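Probable chitinase (Chromobacterium violaceum, PDB 5JH8) probably binds and hydrolyses chitin with a family 18 glycoside hydrolase TIM barrel. Local coordinates at residues M176-E180 with V190-M196; G215-Y219 with M301-F306; Y250-S256 with R277-K282. One frame throughout, in Å; residues are numbered along the deposited sequence. Where two conformers were deposited one is given.

Interaction 1 (M176-E180 with V190-M196); sequences MSYDE and VAGSDWM. With 6KY ((2S)-2-(dimethylamino)-4-(methylselanyl)butanoic acid), chain E; HIS (histidine), chain F.
Glu180 lies flat over one face of the Trp195 indole, its carboxylate plane only 8° from that of the ring. The two side chains run past each other in opposite directions. CB of Glu180 makes a CH-pi contact 3.5 Å from the centroid of the six-membered ring of Trp195, while CD ends up over Trp195 CG; the extended glutamate chain, with CG anti to the backbone N (chi1 -177°), gives this long overlap. At the indole edge sit Tyr178 N and Gly192 O. The Tyr178 ring has the carbonyl carbon of Met176 over one face, and NE2 of the bound histidine arrives at its edge to share a 2.7 Å hydrogen bond with Tyr178 OH. Asp179 OD2 takes a 2.5 Å hydrogen bond from N of the dimethylated selenomethionine ligand, with OD1 held by Tyr219 and Tyr221.

Past the indole, Glu180 OE1 takes a hydrogen bond of 2.8 Å from the backbone N of Gly192, the N-cap residue of helix 193-206, so the helix start would probably favour the negative charge there. A water donates both to Glu180 OE2 and to Asp194 OD1, bridging two acids. Glu180 N also donates to Val190 O at 2.9 Å. Met196, a selenomethionine, bends at its end to bring CE 3.6 Å from Ser177 OG, whose hydroxyl is bonded to Gly215 O.

Ser177 centres an inverse gamma turn just after barrel strand 172-176. The contact thus folds the loop leaving that strand back onto the first turn of helix 193-206, with strand 212-222 and helix 276-289 packed alongside.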
loop_
_atom_site.group_PDB
_atom_site.type_symbol
_atom_site.label_atom_id
_atom_site.label_comp_id
_atom_site.label_asym_id
_atom_site.label_seq_id
_atom_site.Cartn_x
_atom_site.Cartn_y
_atom_site.Cartn_z
HETATM N N MSE A 176 -4.763 1.123 2.046
HETATM C CA MSE A 176 -4.423 0.795 0.667
HETATM C C MSE A 176 -5.515 1.329 -0.258
HETATM O O MSE A 176 -6.309 0.556 -0.847
HETATM C CB MSE A 176 -4.258 -0.716 0.515
HETATM C CG MSE A 176 -3.117 -1.235 1.349
HETATM SE SE MSE A 176 -3.027 -3.178 1.425
HETATM C CE MSE A 176 -3.307 -3.547 -0.457
ATOM N N SER A 177 -5.579 2.660 -0.349
ATOM C CA SER A 177 -6.599 3.339 -1.147
ATOM C C SER A 177 -6.224 3.342 -2.626
ATOM O O SER A 177 -6.094 4.386 -3.276
ATOM C CB SER A 177 -6.862 4.741 -0.620
ATOM O OG SER A 177 -5.693 5.509 -0.466
ATOM N N TYR A 178 -6.101 2.116 -3.137
ATOM C CA TYR A 178 -5.878 1.824 -4.541
ATOM C C TYR A 178 -6.466 0.439 -4.795
ATOM O O TYR A 178 -6.891 -0.259 -3.875
ATOM C CB TYR A 178 -4.391 1.984 -4.951
ATOM C CG TYR A 178 -3.370 1.544 -3.922
ATOM C CD1 TYR A 178 -3.157 0.209 -3.644
ATOM C CD2 TYR A 178 -2.612 2.486 -3.231
ATOM C CE1 TYR A 178 -2.213 -0.185 -2.700
ATOM C CE2 TYR A 178 -1.675 2.102 -2.308
ATOM C CZ TYR A 178 -1.469 0.772 -2.050
ATOM O OH TYR A 178 -0.508 0.460 -1.125
ATOM N N ASP A 179 -6.525 0.050 -6.060
ATOM C CA ASP A 179 -7.208 -1.180 -6.460
ATOM C C ASP A 179 -8.719 -1.119 -6.199
ATOM O O ASP A 179 -9.367 -2.141 -5.970
ATOM C CB ASP A 179 -6.544 -2.426 -5.879
ATOM C CG ASP A 179 -5.149 -2.614 -6.412
ATOM O OD1 ASP A 179 -4.832 -2.086 -7.505
ATOM O OD2 ASP A 179 -4.372 -3.275 -5.715
ATOM N N GLU A 180 -9.289 0.085 -6.286
ATOM C CA GLU A 180 -10.743 0.218 -6.293
ATOM C C GLU A 180 -11.345 -0.598 -7.424
ATOM O O GLU A 180 -12.433 -1.176 -7.288
ATOM C CB GLU A 180 -11.084 1.692 -6.456
ATOM C CG GLU A 180 -12.549 2.008 -6.401
ATOM C CD GLU A 180 -12.866 3.435 -6.780
ATOM O OE1 GLU A 180 -11.948 4.256 -6.985
ATOM O OE2 GLU A 180 -14.089 3.733 -6.885
ATOM N N VAL A 190 -8.897 3.459 -10.362
ATOM C CA VAL A 190 -8.109 2.590 -9.490
ATOM C C VAL A 190 -7.975 3.164 -8.088
ATOM O O VAL A 190 -7.830 2.419 -7.116
ATOM C CB VAL A 190 -6.738 2.345 -10.149
ATOM C CG1 VAL A 190 -5.840 1.520 -9.251
ATOM C CG2 VAL A 190 -6.942 1.670 -11.496
ATOM N N ALA A 191 -8.022 4.479 -7.969
ATOM C CA ALA A 191 -7.868 5.180 -6.705
ATOM C C ALA A 191 -8.714 6.448 -6.759
ATOM O O ALA A 191 -8.236 7.560 -6.544
ATOM C CB ALA A 191 -6.392 5.485 -6.437
ATOM N N GLY A 192 -10.003 6.282 -7.044
ATOM C CA GLY A 192 -10.868 7.434 -7.231
ATOM C C GLY A 192 -10.955 8.264 -5.961
ATOM O O GLY A 192 -11.058 7.733 -4.852
ATOM N N SER A 193 -10.948 9.592 -6.129
ATOM C CA SER A 193 -10.904 10.479 -4.978
ATOM C C SER A 193 -12.182 10.437 -4.163
ATOM O O SER A 193 -12.138 10.658 -2.947
ATOM C CB SER A 193 -10.652 11.908 -5.429
ATOM O OG SER A 193 -11.606 12.343 -6.378
ATOM N N ASP A 194 -13.327 10.202 -4.807
ATOM C CA ASP A 194 -14.596 10.125 -4.084
ATOM C C ASP A 194 -14.612 8.900 -3.166
ATOM O O ASP A 194 -14.942 8.993 -1.977
ATOM C CB ASP A 194 -15.778 10.166 -5.064
ATOM C CG ASP A 194 -15.735 9.099 -6.157
ATOM O OD1 ASP A 194 -14.705 8.461 -6.418
ATOM O OD2 ASP A 194 -16.798 8.923 -6.799
ATOM N N TRP A 195 -14.217 7.752 -3.707
ATOM C CA TRP A 195 -14.059 6.524 -2.935
ATOM C C TRP A 195 -13.009 6.686 -1.841
ATOM O O TRP A 195 -13.225 6.276 -0.693
ATOM C CB TRP A 195 -13.688 5.427 -3.934
ATOM C CG TRP A 195 -13.266 4.115 -3.400
ATOM C CD1 TRP A 195 -14.085 3.113 -2.970
ATOM C CD2 TRP A 195 -11.925 3.598 -3.317
ATOM N NE1 TRP A 195 -13.348 2.010 -2.609
ATOM C CE2 TRP A 195 -12.016 2.287 -2.802
ATOM C CE3 TRP A 195 -10.661 4.115 -3.631
ATOM C CZ2 TRP A 195 -10.883 1.485 -2.591
ATOM C CZ3 TRP A 195 -9.548 3.319 -3.428
ATOM C CH2 TRP A 195 -9.665 2.015 -2.914
HETATM N N MSE A 196 -11.862 7.281 -2.175
HETATM C CA MSE A 196 -10.795 7.514 -1.215
HETATM C C MSE A 196 -11.293 8.374 -0.066
HETATM O O MSE A 196 -10.992 8.076 1.078
HETATM C CB MSE A 196 -9.585 8.167 -1.898
HETATM C CG MSE A 196 -8.431 8.409 -0.950
HETATM SE SE MSE A 196 -6.894 9.203 -1.856
HETATM C CE MSE A 196 -6.525 7.804 -3.151
HETATM N N 6KY E . -1.913 -3.686 -6.183
HETATM C CA 6KY E . -1.910 -5.094 -5.673
HETATM C C 6KY E . -0.542 -5.430 -5.117
HETATM O O 6KY E . 0.423 -5.513 -5.869
HETATM C CB 6KY E . -2.333 -6.130 -6.734
HETATM C CG 6KY E . -3.787 -5.919 -7.193
HETATM SE SE 6KY E . -4.439 -7.283 -8.437
HETATM C CE 6KY E . -3.475 -6.641 -10.007
HETATM C CN1 6KY E . -1.180 -3.493 -7.449
HETATM C CN2 6KY E . -1.396 -2.712 -5.192
HETATM N N HIS F . -0.452 -5.576 -3.794
HETATM C CA HIS F . 0.817 -5.884 -3.142
HETATM C C HIS F . 1.254 -7.297 -3.504
HETATM O O HIS F . 0.442 -8.152 -3.880
HETATM C CB HIS F . 0.696 -5.721 -1.624
HETATM C CG HIS F . 0.559 -4.297 -1.177
HETATM N ND1 HIS F . 0.788 -3.901 0.123
HETATM C CD2 HIS F . 0.198 -3.178 -1.851
HETATM C CE1 HIS F . 0.599 -2.599 0.226
HETATM N NE2 HIS F . 0.218 -2.138 -0.953
HETATM O OXT HIS F . 2.445 -7.604 -3.434
HETATM O O HOH W 1 -14.312 6.196 -7.930
#

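Interaction 2 (G215-Y219 with M301-F306); sequences GIPAY and MEDDAF. With 6KY ((2S)-2-(dimethylamino)-4-(methylselanyl)butanoic acid), chain E.
The methyl group of Ala218 is the bump here, and the side chains of Met301, Glu302 and Phe306 form the hollow that receives it. Its CB rests over one face of the Phe306 ring, displaced toward the rim, in a CH-pi contact 4.0 Å from the ring centroid and 20° off the normal. Met301 CB, itself 4.0 Å from Ala218 CB, and Glu302 CB supply further walls. Phe306 points into this place because its CG is anti to the backbone N (chi1 180°), which lays the ring's CE1 against the strand, 3.7 Å from Pro217 O; Ile216 CG2 touches the same CE1 more loosely.

Next along the strand, Met301 runs beside Tyr219, the two side chains pointing the same way. This selenomethionine brings SE to 3.8 Å from Tyr219 CD1, an oblique Met-aromatic contact, while its CB presses to 3.4 Å from Ala218 O. Pro217 CB covers one face of the tyrosine ring, and Tyr219 OH comes 3.2 Å from the ligand methyl CN2.

Asp303 caps helix 304-309. The polar ends are served elsewhere: Tyr219 OH by Asp179, and Glu302 by Gly300 and Trp307. Between the segments themselves contact is van der Waals packing with CH-pi and Met-aromatic contacts, which implies that fit of shape, rather than directed bonds, joins this barrel strand to the C-terminal helix.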
loop_
_atom_site.group_PDB
_atom_site.type_symbol
_atom_site.label_atom_id
_atom_site.label_comp_id
_atom_site.label_asym_id
_atom_site.label_seq_id
_atom_site.Cartn_x
_atom_site.Cartn_y
_atom_site.Cartn_z
ATOM N N GLY A 215 -3.077 6.062 0.588
ATOM C CA GLY A 215 -2.280 5.346 -0.397
ATOM C C GLY A 215 -2.521 5.901 -1.782
ATOM O O GLY A 215 -3.666 6.151 -2.183
ATOM N N ILE A 216 -1.430 6.075 -2.526
ATOM C CA ILE A 216 -1.484 6.626 -3.881
ATOM C C ILE A 216 -0.719 5.685 -4.800
ATOM O O ILE A 216 0.439 5.354 -4.526
ATOM C CB ILE A 216 -0.880 8.041 -3.958
ATOM C CG1 ILE A 216 -1.529 8.951 -2.914
ATOM C CG2 ILE A 216 -0.998 8.581 -5.374
ATOM C CD1 ILE A 216 -0.893 10.342 -2.834
ATOM N N PRO A 217 -1.346 5.221 -5.884
ATOM C CA PRO A 217 -0.667 4.301 -6.793
ATOM C C PRO A 217 0.183 5.040 -7.814
ATOM O O PRO A 217 -0.213 6.073 -8.350
ATOM C CB PRO A 217 -1.837 3.601 -7.486
ATOM C CG PRO A 217 -2.889 4.711 -7.597
ATOM C CD PRO A 217 -2.742 5.505 -6.309
ATOM N N ALA A 218 1.344 4.465 -8.108
ATOM C CA ALA A 218 2.179 4.871 -9.241
ATOM C C ALA A 218 1.902 4.012 -10.458
ATOM O O ALA A 218 2.803 3.657 -11.221
ATOM C CB ALA A 218 3.653 4.839 -8.851
ATOM N N TYR A 219 0.628 3.680 -10.647
ATOM C CA TYR A 219 0.200 2.803 -11.722
ATOM C C TYR A 219 -1.296 3.021 -11.919
ATOM O O TYR A 219 -1.989 3.628 -11.085
ATOM C CB TYR A 219 0.483 1.304 -11.419
ATOM C CG TYR A 219 -0.337 0.777 -10.251
ATOM C CD1 TYR A 219 0.100 0.886 -8.935
ATOM C CD2 TYR A 219 -1.570 0.210 -10.473
ATOM C CE1 TYR A 219 -0.675 0.478 -7.887
ATOM C CE2 TYR A 219 -2.375 -0.197 -9.424
ATOM C CZ TYR A 219 -1.926 -0.059 -8.131
ATOM O OH TYR A 219 -2.681 -0.435 -7.054
HETATM N N MSE A 301 8.084 2.109 -10.525
HETATM C CA MSE A 301 7.003 2.288 -11.476
HETATM C C MSE A 301 6.904 3.710 -12.017
HETATM O O MSE A 301 6.099 3.980 -12.918
HETATM C CB MSE A 301 5.673 1.962 -10.795
HETATM C CG MSE A 301 5.579 0.576 -10.263
HETATM SE SE MSE A 301 3.795 0.355 -9.522
HETATM C CE MSE A 301 3.995 -1.469 -8.841
ATOM N N GLU A 302 7.643 4.625 -11.411
ATOM C CA GLU A 302 7.399 6.055 -11.533
ATOM C C GLU A 302 8.497 6.759 -12.325
ATOM O O GLU A 302 9.458 6.153 -12.787
ATOM C CB GLU A 302 7.203 6.671 -10.146
ATOM C CG GLU A 302 8.473 6.988 -9.346
ATOM C CD GLU A 302 9.111 5.811 -8.653
ATOM O OE1 GLU A 302 9.449 4.796 -9.311
ATOM O OE2 GLU A 302 9.332 5.894 -7.419
ATOM N N ASP A 303 8.318 8.065 -12.477
ATOM C CA ASP A 303 9.344 8.950 -12.998
ATOM C C ASP A 303 9.328 10.219 -12.154
ATOM O O ASP A 303 8.605 10.315 -11.162
ATOM C CB ASP A 303 9.174 9.203 -14.501
ATOM C CG ASP A 303 7.863 9.862 -14.845
ATOM O OD1 ASP A 303 7.363 10.665 -14.031
ATOM O OD2 ASP A 303 7.315 9.529 -15.928
ATOM N N ASP A 304 10.140 11.208 -12.538
ATOM C CA ASP A 304 10.322 12.378 -11.684
ATOM C C ASP A 304 9.018 13.140 -11.480
ATOM O O ASP A 304 8.808 13.719 -10.414
ATOM C CB ASP A 304 11.370 13.317 -12.279
ATOM C CG ASP A 304 12.777 12.757 -12.261
ATOM O OD1 ASP A 304 13.017 11.665 -11.723
ATOM O OD2 ASP A 304 13.646 13.468 -12.802
ATOM N N ALA A 305 8.118 13.128 -12.469
ATOM C CA ALA A 305 6.882 13.891 -12.341
ATOM C C ALA A 305 5.970 13.334 -11.266
ATOM O O ALA A 305 5.180 14.079 -10.682
ATOM C CB ALA A 305 6.124 13.931 -13.661
ATOM N N PHE A 306 6.057 12.031 -10.980
ATOM C CA PHE A 306 5.265 11.464 -9.907
ATOM C C PHE A 306 5.635 12.090 -8.576
ATOM O O PHE A 306 4.768 12.571 -7.834
ATOM C CB PHE A 306 5.482 9.946 -9.858
ATOM C CG PHE A 306 4.702 9.278 -8.766
ATOM C CD1 PHE A 306 3.360 8.979 -8.947
ATOM C CD2 PHE A 306 5.300 8.926 -7.563
ATOM C CE1 PHE A 306 2.637 8.361 -7.952
ATOM C CE2 PHE A 306 4.573 8.303 -6.562
ATOM C CZ PHE A 306 3.242 7.998 -6.779
HETATM N N 6KY E . -1.913 -3.686 -6.183
HETATM C CA 6KY E . -1.910 -5.094 -5.673
HETATM C C 6KY E . -0.542 -5.430 -5.117
HETATM O O 6KY E . 0.423 -5.513 -5.869
HETATM C CB 6KY E . -2.333 -6.130 -6.734
HETATM C CG 6KY E . -3.787 -5.919 -7.193
HETATM SE SE 6KY E . -4.439 -7.283 -8.437
HETATM C CE 6KY E . -3.475 -6.641 -10.007
HETATM C CN1 6KY E . -1.180 -3.493 -7.449
HETATM C CN2 6KY E . -1.396 -2.712 -5.192
#

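Interaction 3 (Y250-S256 with R277-K282); sequences YDAGTHS and RSVALK
A cation-pi contact, a CH-pi contact and one lysine bond join Tyr250 and His255, at the turn of a beta-hairpin, to Arg277, Leu281 and Lys282 on one side of helix 276-289, at the partly buried periphery of the fold. Arg277 stands over the Tyr250 ring with its guanidinium plane perpendicular to it. Arg277 CZ lies 4.4 Å from the centroid of the Tyr250 ring, almost exactly on the normal, and Arg277 NH1 is lower still, 3.2 Å above the ring plane near its centre. A bend at chi3 (-50°) turns the otherwise extended arginine down onto this face.

The imidazole of His255 is sandwiched. Leu281 CG sits over one face, 3.7 Å from the His255 ring centroid, and Ala252 O lies above the opposite face, nearer the rim. At the ring edge, in plane, Tyr250 OH and His255 ND1 share a 2.6 Å hydrogen bond, which helps set the rotation of the imidazole and holds the end of Tyr250 in place.

His255 and Ser256 both face Asp251, the pairing bonds being those of Ser256, forming a G1 beta bulge where strand 249-251 turns into strand 256-262; His255 takes the left-handed backbone conformation that such a bulge uses in its first position. Topologically the hairpin falls between the last two barrel strands, 212-222 and 293-297, consistent with the alpha+beta insertion of many family 18 chitinases.

The bulge also directs the His255 carbonyl at the helix. There Lys282 NZ donates to His255 O at 2.8 Å, tilted 32° from the carbonyl plane, and Ser278 CB packs tightly against the same oxygen. The lysine reaches it with an extended chain, and NZ is gripped further by a salt bridge to Glu274 and a hydrogen bond to Ala191 O.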
loop_
_atom_site.group_PDB
_atom_site.type_symbol
_atom_site.label_atom_id
_atom_site.label_comp_id
_atom_site.label_asym_id
_atom_site.label_seq_id
_atom_site.Cartn_x
_atom_site.Cartn_y
_atom_site.Cartn_z
ATOM N N TYR A 250 -9.894 13.744 -18.271
ATOM C CA TYR A 250 -9.794 13.859 -16.824
ATOM C C TYR A 250 -11.187 13.802 -16.224
ATOM O O TYR A 250 -12.035 14.647 -16.519
ATOM C CB TYR A 250 -9.105 15.152 -16.420
ATOM C CG TYR A 250 -8.671 15.151 -14.966
ATOM C CD1 TYR A 250 -7.564 14.424 -14.551
ATOM C CD2 TYR A 250 -9.344 15.904 -14.014
ATOM C CE1 TYR A 250 -7.140 14.453 -13.237
ATOM C CE2 TYR A 250 -8.937 15.919 -12.688
ATOM C CZ TYR A 250 -7.832 15.192 -12.298
ATOM O OH TYR A 250 -7.378 15.214 -10.988
ATOM N N ASP A 251 -11.428 12.796 -15.407
ATOM C CA ASP A 251 -12.698 12.643 -14.707
ATOM C C ASP A 251 -12.603 13.432 -13.408
ATOM O O ASP A 251 -11.963 13.006 -12.443
ATOM C CB ASP A 251 -12.993 11.173 -14.454
ATOM C CG ASP A 251 -14.415 10.963 -13.958
ATOM O OD1 ASP A 251 -15.365 11.214 -14.738
ATOM O OD2 ASP A 251 -14.593 10.577 -12.789
ATOM N N ALA A 252 -13.230 14.604 -13.388
ATOM C CA ALA A 252 -13.080 15.489 -12.241
ATOM C C ALA A 252 -13.739 14.926 -10.993
ATOM O O ALA A 252 -13.231 15.137 -9.889
ATOM C CB ALA A 252 -13.657 16.863 -12.575
ATOM N N GLY A 253 -14.849 14.195 -11.144
ATOM C CA GLY A 253 -15.557 13.650 -9.998
ATOM C C GLY A 253 -14.768 12.617 -9.226
ATOM O O GLY A 253 -15.039 12.403 -8.041
ATOM N N THR A 254 -13.808 11.965 -9.873
ATOM C CA THR A 254 -12.979 10.963 -9.214
ATOM C C THR A 254 -11.497 11.307 -9.258
ATOM O O THR A 254 -10.668 10.488 -8.838
ATOM C CB THR A 254 -13.179 9.574 -9.848
ATOM O OG1 THR A 254 -12.624 9.561 -11.169
ATOM C CG2 THR A 254 -14.643 9.181 -9.882
ATOM N N HIS A 255 -11.135 12.466 -9.789
ATOM C CA HIS A 255 -9.741 12.846 -9.988
ATOM C C HIS A 255 -8.930 11.684 -10.545
ATOM O O HIS A 255 -7.939 11.237 -9.972
ATOM C CB HIS A 255 -9.109 13.441 -8.727
ATOM C CG HIS A 255 -9.590 14.817 -8.443
ATOM N ND1 HIS A 255 -9.163 15.904 -9.171
ATOM C CD2 HIS A 255 -10.530 15.275 -7.583
ATOM C CE1 HIS A 255 -9.783 16.983 -8.731
ATOM N NE2 HIS A 255 -10.619 16.630 -7.773
ATOM N N SER A 256 -9.369 11.201 -11.706
ATOM C CA SER A 256 -8.730 10.071 -12.361
ATOM C C SER A 256 -8.681 10.332 -13.855
ATOM O O SER A 256 -9.557 11.004 -14.398
ATOM C CB SER A 256 -9.486 8.779 -12.038
ATOM O OG SER A 256 -9.540 8.556 -10.635
ATOM N N ARG A 277 -2.019 16.140 -11.653
ATOM C CA ARG A 277 -3.088 16.782 -10.908
ATOM C C ARG A 277 -3.707 15.828 -9.893
ATOM O O ARG A 277 -3.987 16.220 -8.753
ATOM C CB ARG A 277 -4.178 17.278 -11.853
ATOM C CG ARG A 277 -5.218 18.151 -11.140
ATOM C CD ARG A 277 -6.357 18.651 -12.078
ATOM N NE ARG A 277 -5.782 19.245 -13.262
ATOM C CZ ARG A 277 -5.720 18.672 -14.455
ATOM N NH1 ARG A 277 -6.374 17.541 -14.737
ATOM N NH2 ARG A 277 -5.011 19.253 -15.404
ATOM N N SER A 278 -3.953 14.578 -10.294
ATOM C CA SER A 278 -4.643 13.657 -9.406
ATOM C C SER A 278 -3.758 13.214 -8.262
ATOM O O SER A 278 -4.233 13.089 -7.130
ATOM C CB SER A 278 -5.182 12.458 -10.170
ATOM O OG SER A 278 -4.179 11.615 -10.673
ATOM N N VAL A 279 -2.471 12.974 -8.533
ATOM C CA VAL A 279 -1.551 12.612 -7.463
ATOM C C VAL A 279 -1.430 13.750 -6.454
ATOM O O VAL A 279 -1.448 13.522 -5.240
ATOM C CB VAL A 279 -0.192 12.171 -8.043
ATOM C CG1 VAL A 279 0.873 12.085 -6.940
ATOM C CG2 VAL A 279 -0.364 10.842 -8.750
ATOM N N ALA A 280 -1.281 14.988 -6.934
ATOM C CA ALA A 280 -1.195 16.120 -6.020
ATOM C C ALA A 280 -2.470 16.253 -5.202
ATOM O O ALA A 280 -2.412 16.475 -3.992
ATOM C CB ALA A 280 -0.901 17.414 -6.784
ATOM N N LEU A 281 -3.635 16.082 -5.839
ATOM C CA LEU A 281 -4.897 16.160 -5.106
ATOM C C LEU A 281 -4.926 15.108 -4.001
ATOM O O LEU A 281 -5.269 15.393 -2.845
ATOM C CB LEU A 281 -6.081 16.007 -6.077
ATOM C CG LEU A 281 -7.516 16.106 -5.539
ATOM C CD1 LEU A 281 -7.982 14.842 -4.873
ATOM C CD2 LEU A 281 -7.677 17.275 -4.586
ATOM N N LYS A 282 -4.578 13.872 -4.346
ATOM C CA LYS A 282 -4.648 12.790 -3.365
ATOM C C LYS A 282 -3.625 12.983 -2.244
ATOM O O LYS A 282 -3.936 12.695 -1.084
ATOM C CB LYS A 282 -4.560 11.447 -4.081
ATOM C CG LYS A 282 -5.822 11.245 -4.926
ATOM C CD LYS A 282 -5.709 10.241 -6.068
ATOM C CE LYS A 282 -6.919 10.422 -6.991
ATOM N NZ LYS A 282 -6.909 9.461 -8.119
#

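How the interactions relate
Interactions 1 and 2 meet at the dimethylated selenomethionine; the bound histidine touches interaction 1, with the Tyr219 side chain about 6 Å away. Asp179 OD1 and Tyr219 OH are 2.7 Å apart, a probable hydrogen bond within the pocket, and Ser177 OG to Gly215 O, also 2.7 Å, ties the loop after strand 172-176 to strand 212-222 a second time. Interaction 3 stands farther back, the Lys282 side chain about 14 Å from the first ligand. It reaches interaction 1 through Ala191 O to Lys282 NZ (2.8 Å) and Ser193 N to Thr254 O (2.9 Å). Its link to interaction 2 is apolar, with Val279 CG2 4.0 Å from Phe306 CE1.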